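Local atomic coordinates of cellulosomal scaffoldin (Bacteroides cellulosolvens, PDB entry 1TYJ), a protein that probably helps assemble the cellulosome, its type-II cohesin module, a beta sandwich, binding the dockerin modules of partner proteins. Residues L67-M76 and F88-Y98; N138-L146 and M153-Q163. All blocks are in the same frame, centred on the assembly; numbering follows the deposited sequence.

Interaction 1: L67-M76 and F88-Y98; sequences LQGRFNATDM and FGRLYMNLSAY. With EDO (1,2-ethanediol), chain E.
A73-M76 and F88-Y92 run antiparallel as a beta hairpin, with axes 4.5 Å apart at 166°; T74-L91 and M76-G89 are the hydrogen-bonded pairs, A73-Y92 and D75-R90 the non-hydrogen-bonded ones. The hairpin belongs to one sheet of the cohesin beta sandwich, where R90 and Y92 also bond through their backbones to strand 30-38. R90 rises from the strand with its chain extended (chi1 179°), long enough to cross to the loop that precedes the partner strand. Side-on, NE and NH2 both donate to L67 O, which lies in the guanidinium plane, 2.9 Å from R90 NE. The third nitrogen, NH1, makes a salt bridge 2.7 Å long to D75 OD1 on the syn side of the carboxylate, whose OD2 is bonded to Y63. Over one face of the guanidinium lies A73 CB, small enough to come within 3.3 Å of R90 NH2; Q68 OE1 lies over the other. Arginine suits this buried site because one flat cation serves a carbonyl and a carboxylate at once.

Y92 carries the loop on both ring faces. L67 CD2 covers one, while F71 directs its edge at the opposite one in a T-shaped stack, planes at 81° and centroids 5.0 Å apart. The Y92 hydroxyl accepts from G69 N and is also bonded to E105. A 1,2-ethanediol, probably from crystallisation, accepts from N72 N and A73 N. F71 rests a face on Y98 CA, 3.6 Å from its ring centroid, so the aromatic cluster reaches helix 95-100. That helix begins with a double use of one amide: N94 ND2 gives a long 3.3 Å bond to N72 OD1, while N94, the N-cap residue, accepts from A97 N through its OD1 at 3.0 Å.

Interaction 2: N138-L146 and M153-Q163; sequences NNAVDGTML and MYSSSAYKVVQ
The ring of Y159 takes L146 CD1 over the centre of one face, 3.5 Å from the centroid, in a CH-pi contact; on the other side V141 meets the hydroxyl end, its CB 3.4 Å from Y159 OH, with CG1 farther off over that face. T144 OG1 meets the same ring at its edge, in plane, 2.8 Å from Y159 OH. Leucine suits the face because a methyl C-H can point into the ring, valine the hydroxyl end as a compact apolar neighbour, and threonine the polar rim. V161 CG2 meets the end of T144 tip to tip.

T144 OG1, placed between its own backbone N and carbonyl carbon (chi1 71°), donates to V141 O at 2.7 Å, and that oxygen also receives T144 N; the beta turn 141-144 thus holds both residues beside the ring. Y154 N bonds to L146 O at 3.0 Å, and a water joins L146 N, Y154 O and Y159 OH. Further out, M153 CE rests against N139 CB, the side chains crossing at about a right angle, and D142 OD2 receives two waters that reach V161 N and V161 O. The contact joins strand 144-148 of one sheet of the cohesin sandwich to strand 160-161, which pairs with strand 2-7 of the other.

T144 OG1 and a water both lie within bonding distance of the Y159 hydroxyl, which probably helps the buried ring keep polar partners.

In the fold
Interaction 1 closes before interaction 2 opens along the chain, and their centres lie 19 Å apart, with nearest atoms about 7 Å apart and no direct touch. Strand 30-38 connects them: it pairs antiparallel with strand 85-92 of interaction 1 and with strand 144-148 of interaction 2, all within one sheet. Interaction 2 also reaches the other sheet, since strand 160-161 pairs in parallel with strand 2-7 close to the N-terminus. The first contact joins the edge hairpin of the shared sheet to its preceding loop and to helix 95-100, while the second bridges the two sheets of the cohesin beta sandwich near its chain start.

Interaction 1: L67-M76 and F88-Y98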
loop_
_atom_site.group_PDB
_atom_site.type_symbol
_atom_site.label_atom_id
_atom_site.label_comp_id
_atom_site.label_asym_id
_atom_site.label_seq_id
_atom_site.Cartn_x
_atom_site.Cartn_y
_atom_site.Cartn_z
ATOM N N LEU A 67 -0.561 -5.472 11.502
ATOM C CA LEU A 67 -0.775 -6.800 10.895
ATOM C C LEU A 67 0.424 -7.722 11.134
ATOM O O LEU A 67 0.730 -8.615 10.344
ATOM C CB LEU A 67 -1.136 -6.660 9.404
ATOM C CG LEU A 67 -2.360 -5.767 9.143
ATOM C CD1 LEU A 67 -2.609 -5.646 7.621
ATOM C CD2 LEU A 67 -3.603 -6.277 9.894
ATOM N N GLN A 68 1.093 -7.512 12.275
ATOM C CA GLN A 68 2.296 -8.291 12.615
ATOM C C GLN A 68 2.074 -9.187 13.823
ATOM O O GLN A 68 2.976 -9.918 14.195
ATOM C CB GLN A 68 3.524 -7.372 12.819
ATOM C CG GLN A 68 3.888 -6.639 11.514
ATOM C CD GLN A 68 4.254 -7.582 10.349
ATOM O OE1 GLN A 68 3.796 -7.406 9.201
ATOM N NE2 GLN A 68 5.123 -8.561 10.624
ATOM N N GLY A 69 0.863 -9.162 14.374
ATOM C CA GLY A 69 0.479 -10.071 15.452
ATOM C C GLY A 69 0.372 -11.526 14.997
ATOM O O GLY A 69 0.220 -11.817 13.791
ATOM N N ARG A 70 0.406 -12.445 15.971
ATOM C CA ARG A 70 0.421 -13.869 15.686
ATOM C C ARG A 70 -1.009 -14.366 15.543
ATOM O O ARG A 70 -1.480 -15.185 16.371
ATOM C CB ARG A 70 1.092 -14.648 16.853
ATOM C CG ARG A 70 2.581 -14.427 17.041
ATOM C CD ARG A 70 3.395 -15.479 16.317
ATOM N NE ARG A 70 3.597 -15.105 14.917
ATOM C CZ ARG A 70 4.640 -15.469 14.177
ATOM N NH1 ARG A 70 5.615 -16.219 14.702
ATOM N NH2 ARG A 70 4.715 -15.067 12.909
ATOM N N PHE A 71 -1.719 -13.858 14.536
ATOM C CA PHE A 71 -3.116 -14.236 14.322
ATOM C C PHE A 71 -3.308 -14.793 12.906
ATOM O O PHE A 71 -4.322 -14.516 12.245
ATOM C CB PHE A 71 -4.071 -13.059 14.615
ATOM C CG PHE A 71 -3.704 -12.271 15.876
ATOM C CD1 PHE A 71 -3.396 -10.919 15.795
ATOM C CD2 PHE A 71 -3.666 -12.892 17.105
ATOM C CE1 PHE A 71 -3.029 -10.201 16.944
ATOM C CE2 PHE A 71 -3.307 -12.184 18.268
ATOM C CZ PHE A 71 -2.976 -10.855 18.183
ATOM N N ASN A 72 -2.324 -15.561 12.453
ATOM C CA ASN A 72 -2.359 -16.237 11.158
ATOM C C ASN A 72 -2.573 -15.243 10.025
ATOM O O ASN A 72 -3.550 -15.323 9.290
ATOM C CB ASN A 72 -3.421 -17.348 11.154
ATOM C CG ASN A 72 -3.115 -18.442 12.169
ATOM O OD1 ASN A 72 -3.690 -18.473 13.257
ATOM N ND2 ASN A 72 -2.191 -19.315 11.829
ATOM N N ALA A 73 -1.671 -14.276 9.910
ATOM C CA ALA A 73 -1.746 -13.293 8.796
ATOM C C ALA A 73 -1.463 -13.998 7.486
ATOM O O ALA A 73 -0.699 -15.014 7.433
ATOM C CB ALA A 73 -0.779 -12.146 9.008
ATOM N N THR A 74 -2.131 -13.528 6.437
ATOM C CA THR A 74 -1.899 -14.086 5.110
ATOM C C THR A 74 -1.717 -12.912 4.133
ATOM O O THR A 74 -2.396 -11.918 4.260
ATOM C CB THR A 74 -3.033 -15.040 4.716
ATOM O OG1 THR A 74 -2.660 -15.735 3.527
ATOM C CG2 THR A 74 -4.335 -14.293 4.453
ATOM N N ASP A 75 -0.799 -13.067 3.186
ATOM C CA ASP A 75 -0.435 -12.047 2.197
ATOM C C ASP A 75 -0.974 -12.468 0.821
ATOM O O ASP A 75 -1.125 -13.661 0.540
ATOM C CB ASP A 75 1.099 -11.978 2.014
ATOM C CG ASP A 75 1.825 -11.357 3.175
ATOM O OD1 ASP A 75 1.191 -10.741 4.046
ATOM O OD2 ASP A 75 3.062 -11.512 3.202
ATOM N N MET A 76 -1.231 -11.480 -0.036
ATOM C CA MET A 76 -1.590 -11.679 -1.443
ATOM C C MET A 76 -0.824 -10.632 -2.215
ATOM O O MET A 76 -0.767 -9.494 -1.789
ATOM C CB MET A 76 -3.126 -11.501 -1.643
ATOM C CG MET A 76 -3.574 -10.197 -2.312
ATOM S SD MET A 76 -3.297 -10.138 -4.135
ATOM C CE MET A 76 -4.578 -8.937 -4.465
ATOM N N PHE A 88 -2.166 -5.902 -3.957
ATOM C CA PHE A 88 -1.679 -6.750 -2.878
ATOM C C PHE A 88 -2.487 -6.502 -1.629
ATOM O O PHE A 88 -3.241 -5.519 -1.522
ATOM C CB PHE A 88 -0.175 -6.453 -2.602
ATOM C CG PHE A 88 0.106 -4.989 -2.245
ATOM C CD1 PHE A 88 0.210 -4.595 -0.887
ATOM C CD2 PHE A 88 0.264 -4.022 -3.255
ATOM C CE1 PHE A 88 0.471 -3.266 -0.539
ATOM C CE2 PHE A 88 0.496 -2.682 -2.923
ATOM C CZ PHE A 88 0.613 -2.295 -1.574
ATOM N N GLY A 89 -2.320 -7.372 -0.650
ATOM C CA GLY A 89 -3.093 -7.197 0.571
ATOM C C GLY A 89 -2.514 -8.085 1.652
ATOM O O GLY A 89 -1.703 -8.994 1.377
ATOM N N ARG A 90 -2.981 -7.851 2.878
ATOM C CA ARG A 90 -2.591 -8.670 4.013
ATOM C C ARG A 90 -3.715 -8.632 5.029
ATOM O O ARG A 90 -4.349 -7.589 5.233
ATOM C CB ARG A 90 -1.285 -8.153 4.637
ATOM C CG ARG A 90 -0.824 -8.973 5.876
ATOM C CD ARG A 90 0.604 -8.543 6.246
ATOM N NE ARG A 90 1.036 -9.099 7.529
ATOM C CZ ARG A 90 1.759 -10.221 7.645
ATOM N NH1 ARG A 90 2.114 -10.923 6.556
ATOM N NH2 ARG A 90 2.147 -10.639 8.859
ATOM N N LEU A 91 -4.004 -9.777 5.618
ATOM C CA LEU A 91 -5.100 -9.839 6.603
ATOM C C LEU A 91 -4.852 -10.894 7.662
ATOM O O LEU A 91 -4.140 -11.869 7.433
ATOM C CB LEU A 91 -6.432 -10.072 5.913
ATOM C CG LEU A 91 -6.545 -11.352 5.124
ATOM C CD1 LEU A 91 -7.029 -12.543 5.935
ATOM C CD2 LEU A 91 -7.512 -11.082 3.955
ATOM N N TYR A 92 -5.444 -10.672 8.830
ATOM C CA TYR A 92 -5.388 -11.679 9.856
ATOM C C TYR A 92 -6.491 -12.686 9.581
ATOM O O TYR A 92 -7.671 -12.304 9.469
ATOM C CB TYR A 92 -5.667 -11.035 11.190
ATOM C CG TYR A 92 -4.577 -10.213 11.818
ATOM C CD1 TYR A 92 -4.892 -9.023 12.458
ATOM C CD2 TYR A 92 -3.237 -10.638 11.782
ATOM C CE1 TYR A 92 -3.883 -8.271 13.131
ATOM C CE2 TYR A 92 -2.207 -9.886 12.445
ATOM C CZ TYR A 92 -2.570 -8.693 13.091
ATOM O OH TYR A 92 -1.658 -7.916 13.755
ATOM N N MET A 93 -6.136 -13.965 9.497
ATOM C CA MET A 93 -7.197 -15.000 9.281
ATOM C C MET A 93 -7.825 -15.438 10.615
ATOM O O MET A 93 -9.017 -15.754 10.673
ATOM C CB MET A 93 -6.647 -16.207 8.529
ATOM C CG MET A 93 -6.160 -15.890 7.129
ATOM S SD MET A 93 -5.715 -17.394 6.189
ATOM C CE MET A 93 -4.226 -17.826 7.049
ATOM N N ASN A 94 -7.013 -15.473 11.678
ATOM C CA ASN A 94 -7.498 -15.930 12.979
ATOM C C ASN A 94 -8.064 -14.722 13.734
ATOM O O ASN A 94 -7.449 -14.170 14.633
ATOM C CB ASN A 94 -6.400 -16.634 13.765
ATOM C CG ASN A 94 -6.965 -17.451 14.912
ATOM O OD1 ASN A 94 -8.045 -17.148 15.436
ATOM N ND2 ASN A 94 -6.265 -18.517 15.269
ATOM N N LEU A 95 -9.236 -14.278 13.315
ATOM C CA LEU A 95 -9.852 -13.095 13.923
ATOM C C LEU A 95 -10.230 -13.342 15.377
ATOM O O LEU A 95 -10.203 -12.399 16.201
ATOM C CB LEU A 95 -11.076 -12.647 13.152
ATOM C CG LEU A 95 -10.828 -12.147 11.720
ATOM C CD1 LEU A 95 -12.184 -11.756 11.038
ATOM C CD2 LEU A 95 -9.757 -11.011 11.653
ATOM N N SER A 96 -10.594 -14.585 15.704
ATOM C CA SER A 96 -10.978 -14.880 17.095
ATOM C C SER A 96 -9.754 -14.668 17.999
ATOM O O SER A 96 -9.878 -14.072 19.088
ATOM C CB SER A 96 -11.565 -16.301 17.234
ATOM O OG SER A 96 -10.547 -17.256 17.202
ATOM N N ALA A 97 -8.568 -15.114 17.560
ATOM C CA ALA A 97 -7.358 -14.922 18.391
ATOM C C ALA A 97 -7.009 -13.442 18.505
ATOM O O ALA A 97 -6.600 -12.951 19.571
ATOM C CB ALA A 97 -6.186 -15.711 17.855
ATOM N N TYR A 98 -7.183 -12.721 17.407
ATOM C CA TYR A 98 -6.973 -11.277 17.352
ATOM C C TYR A 98 -7.904 -10.559 18.340
ATOM O O TYR A 98 -7.459 -9.743 19.146
ATOM C CB TYR A 98 -7.157 -10.787 15.899
ATOM C CG TYR A 98 -6.964 -9.292 15.667
ATOM C CD1 TYR A 98 -6.099 -8.519 16.504
ATOM C CD2 TYR A 98 -7.629 -8.649 14.609
ATOM C CE1 TYR A 98 -5.950 -7.170 16.308
ATOM C CE2 TYR A 98 -7.465 -7.313 14.372
ATOM C CZ TYR A 98 -6.600 -6.567 15.234
ATOM O OH TYR A 98 -6.490 -5.225 14.994
HETATM C C1 EDO E . 1.466 -16.300 12.708
HETATM O O1 EDO E . 0.295 -16.479 13.490
HETATM C C2 EDO E . 1.068 -15.752 11.360
HETATM O O2 EDO E . 0.818 -14.333 11.391
#

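Interaction 2: N138-L146 and M153-Q163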
loop_
_atom_site.group_PDB
_atom_site.type_symbol
_atom_site.label_atom_id
_atom_site.label_comp_id
_atom_site.label_asym_id
_atom_site.label_seq_id
_atom_site.Cartn_x
_atom_site.Cartn_y
_atom_site.Cartn_z
ATOM N N ASN A 138 -14.669 -5.717 -5.483
ATOM C CA ASN A 138 -16.018 -5.141 -5.425
ATOM C C ASN A 138 -16.294 -4.318 -4.172
ATOM O O ASN A 138 -15.908 -4.691 -3.058
ATOM C CB ASN A 138 -17.120 -6.178 -5.669
ATOM C CG ASN A 138 -17.652 -6.134 -7.109
ATOM O OD1 ASN A 138 -16.983 -6.593 -8.056
ATOM N ND2 ASN A 138 -18.856 -5.568 -7.282
ATOM N N ASN A 139 -16.969 -3.192 -4.370
ATOM C CA ASN A 139 -17.270 -2.270 -3.285
ATOM C C ASN A 139 -16.000 -1.577 -2.776
ATOM O O ASN A 139 -16.008 -1.078 -1.644
ATOM C CB ASN A 139 -17.922 -2.960 -2.067
ATOM C CG ASN A 139 -18.930 -4.040 -2.432
ATOM O OD1 ASN A 139 -20.072 -3.738 -2.757
ATOM N ND2 ASN A 139 -18.523 -5.318 -2.314
ATOM N N ALA A 140 -14.912 -1.564 -3.565
ATOM C CA ALA A 140 -13.699 -0.894 -3.104
ATOM C C ALA A 140 -13.950 0.594 -2.924
ATOM O O ALA A 140 -14.861 1.159 -3.557
ATOM C CB ALA A 140 -12.530 -1.123 -4.049
ATOM N N VAL A 141 -13.153 1.220 -2.075
ATOM C CA VAL A 141 -13.170 2.664 -1.909
ATOM C C VAL A 141 -11.886 3.229 -2.482
ATOM O O VAL A 141 -10.808 3.095 -1.881
ATOM C CB VAL A 141 -13.336 3.072 -0.443
ATOM C CG1 VAL A 141 -13.396 4.606 -0.299
ATOM C CG2 VAL A 141 -14.579 2.399 0.163
ATOM N N ASP A 142 -11.984 3.841 -3.663
ATOM C CA ASP A 142 -10.803 4.426 -4.325
ATOM C C ASP A 142 -9.620 3.441 -4.336
ATOM O O ASP A 142 -8.482 3.794 -3.968
ATOM C CB ASP A 142 -10.416 5.755 -3.668
ATOM C CG ASP A 142 -11.463 6.848 -3.904
ATOM O OD1 ASP A 142 -12.359 6.630 -4.762
ATOM O OD2 ASP A 142 -11.410 7.887 -3.205
ATOM N N GLY A 143 -9.886 2.204 -4.783
ATOM C CA GLY A 143 -8.819 1.208 -4.904
ATOM C C GLY A 143 -8.370 0.611 -3.581
ATOM O O GLY A 143 -7.251 0.065 -3.495
ATOM N N THR A 144 -9.189 0.714 -2.539
ATOM C CA THR A 144 -8.817 0.113 -1.235
ATOM C C THR A 144 -9.988 -0.690 -0.646
ATOM O O THR A 144 -11.152 -0.344 -0.854
ATOM C CB THR A 144 -8.423 1.221 -0.208
ATOM O OG1 THR A 144 -9.587 1.969 0.205
ATOM C CG2 THR A 144 -7.349 2.165 -0.790
ATOM N N MET A 145 -9.667 -1.719 0.127
ATOM C CA MET A 145 -10.665 -2.426 0.915
ATOM C C MET A 145 -10.056 -2.525 2.301
ATOM O O MET A 145 -8.887 -2.898 2.429
ATOM C CB MET A 145 -10.934 -3.823 0.347
ATOM C CG MET A 145 -11.428 -3.786 -1.085
ATOM S SD MET A 145 -11.507 -5.447 -1.769
ATOM C CE MET A 145 -13.158 -5.845 -1.353
ATOM N N LEU A 146 -10.845 -2.200 3.324
ATOM C CA LEU A 146 -10.416 -2.306 4.708
ATOM C C LEU A 146 -11.421 -3.112 5.491
ATOM O O LEU A 146 -12.634 -2.953 5.280
ATOM C CB LEU A 146 -10.280 -0.912 5.345
ATOM C CG LEU A 146 -9.320 0.107 4.696
ATOM C CD1 LEU A 146 -9.397 1.433 5.500
ATOM C CD2 LEU A 146 -7.851 -0.430 4.683
ATOM N N MET A 153 -16.658 -5.085 6.353
ATOM C CA MET A 153 -15.922 -4.283 5.379
ATOM C C MET A 153 -16.338 -2.811 5.486
ATOM O O MET A 153 -17.545 -2.474 5.417
ATOM C CB MET A 153 -16.209 -4.804 3.963
ATOM C CG MET A 153 -15.380 -4.128 2.876
ATOM S SD MET A 153 -15.663 -4.960 1.281
ATOM C CE MET A 153 -17.188 -4.206 0.852
ATOM N N TYR A 154 -15.376 -1.901 5.638
ATOM C CA TYR A 154 -15.713 -0.480 5.724
ATOM C C TYR A 154 -16.222 0.128 4.399
ATOM O O TYR A 154 -15.719 -0.226 3.331
ATOM C CB TYR A 154 -14.523 0.316 6.287
ATOM C CG TYR A 154 -14.353 0.071 7.753
ATOM C CD1 TYR A 154 -13.204 -0.552 8.245
ATOM C CD2 TYR A 154 -15.351 0.468 8.661
ATOM C CE1 TYR A 154 -13.060 -0.772 9.614
ATOM C CE2 TYR A 154 -15.215 0.248 10.013
ATOM C CZ TYR A 154 -14.074 -0.342 10.502
ATOM O OH TYR A 154 -14.014 -0.541 11.861
ATOM N N SER A 155 -17.192 1.054 4.480
ATOM C CA SER A 155 -17.685 1.769 3.277
ATOM C C SER A 155 -17.009 3.129 3.067
ATOM O O SER A 155 -16.247 3.606 3.941
ATOM C CB SER A 155 -19.188 2.028 3.389
ATOM O OG SER A 155 -19.388 2.974 4.400
ATOM N N SER A 156 -17.337 3.770 1.939
ATOM C CA SER A 156 -16.771 5.074 1.579
ATOM C C SER A 156 -17.206 6.178 2.527
ATOM O O SER A 156 -16.599 7.253 2.561
ATOM C CB SER A 156 -17.164 5.449 0.164
ATOM O OG SER A 156 -18.573 5.592 0.117
ATOM N N SER A 157 -18.256 5.920 3.296
ATOM C CA SER A 157 -18.696 6.910 4.244
ATOM C C SER A 157 -17.948 6.784 5.573
ATOM O O SER A 157 -18.003 7.686 6.405
ATOM C CB SER A 157 -20.208 6.818 4.425
ATOM O OG SER A 157 -20.550 5.673 5.162
ATOM N N ALA A 158 -17.182 5.702 5.740
ATOM C CA ALA A 158 -16.448 5.440 6.996
ATOM C C ALA A 158 -15.004 5.946 6.963
ATOM O O ALA A 158 -14.377 6.178 8.033
ATOM C CB ALA A 158 -16.455 3.974 7.288
ATOM N N TYR A 159 -14.459 6.029 5.748
ATOM C CA TYR A 159 -13.085 6.480 5.575
ATOM C C TYR A 159 -12.834 7.073 4.221
ATOM O O TYR A 159 -13.623 6.908 3.260
ATOM C CB TYR A 159 -12.060 5.360 5.881
ATOM C CG TYR A 159 -11.953 4.319 4.816
ATOM C CD1 TYR A 159 -10.902 4.342 3.896
ATOM C CD2 TYR A 159 -12.889 3.283 4.738
ATOM C CE1 TYR A 159 -10.789 3.346 2.938
ATOM C CE2 TYR A 159 -12.802 2.279 3.761
ATOM C CZ TYR A 159 -11.753 2.316 2.873
ATOM O OH TYR A 159 -11.656 1.352 1.919
ATOM N N LYS A 160 -11.730 7.802 4.149
ATOM C CA LYS A 160 -11.328 8.446 2.909
ATOM C C LYS A 160 -9.923 7.983 2.529
ATOM O O LYS A 160 -9.155 7.580 3.380
ATOM C CB LYS A 160 -11.297 9.958 3.081
ATOM C CG LYS A 160 -10.208 10.470 4.011
ATOM C CD LYS A 160 -10.169 11.998 4.041
ATOM C CE LYS A 160 -9.948 12.552 5.457
ATOM N NZ LYS A 160 -8.523 12.658 5.863
ATOM N N VAL A 161 -9.621 8.044 1.246
ATOM C CA VAL A 161 -8.278 7.693 0.775
ATOM C C VAL A 161 -7.576 8.983 0.381
ATOM O O VAL A 161 -8.018 9.684 -0.543
ATOM C CB VAL A 161 -8.367 6.701 -0.422
ATOM C CG1 VAL A 161 -6.983 6.413 -1.045
ATOM C CG2 VAL A 161 -9.073 5.421 0.008
ATOM N N VAL A 162 -6.492 9.310 1.076
ATOM C CA VAL A 162 -5.712 10.503 0.738
ATOM C C VAL A 162 -4.652 10.113 -0.278
ATOM O O VAL A 162 -3.767 9.324 0.016
ATOM C CB VAL A 162 -5.077 11.144 1.959
ATOM C CG1 VAL A 162 -4.345 12.491 1.572
ATOM C CG2 VAL A 162 -6.173 11.388 3.055
ATOM N N GLN A 163 -4.758 10.644 -1.487
ATOM C CA GLN A 163 -3.870 10.198 -2.587
ATOM C C GLN A 163 -2.429 10.650 -2.335
ATOM O O GLN A 163 -2.215 11.731 -1.790
ATOM C CB GLN A 163 -4.399 10.764 -3.937
ATOM C CG GLN A 163 -5.753 10.168 -4.404
ATOM C CD GLN A 163 -5.663 8.676 -4.768
ATOM O OE1 GLN A 163 -4.564 8.147 -5.066
ATOM N NE2 GLN A 163 -6.802 7.995 -4.736
HETATM O O HOH W 1 -17.065 -0.619 0.875
HETATM O O HOH W 2 -9.035 9.272 -3.150
HETATM O O HOH W 3 -11.811 8.532 -0.628
HETATM O O HOH W 4 -13.297 -0.965 2.206
#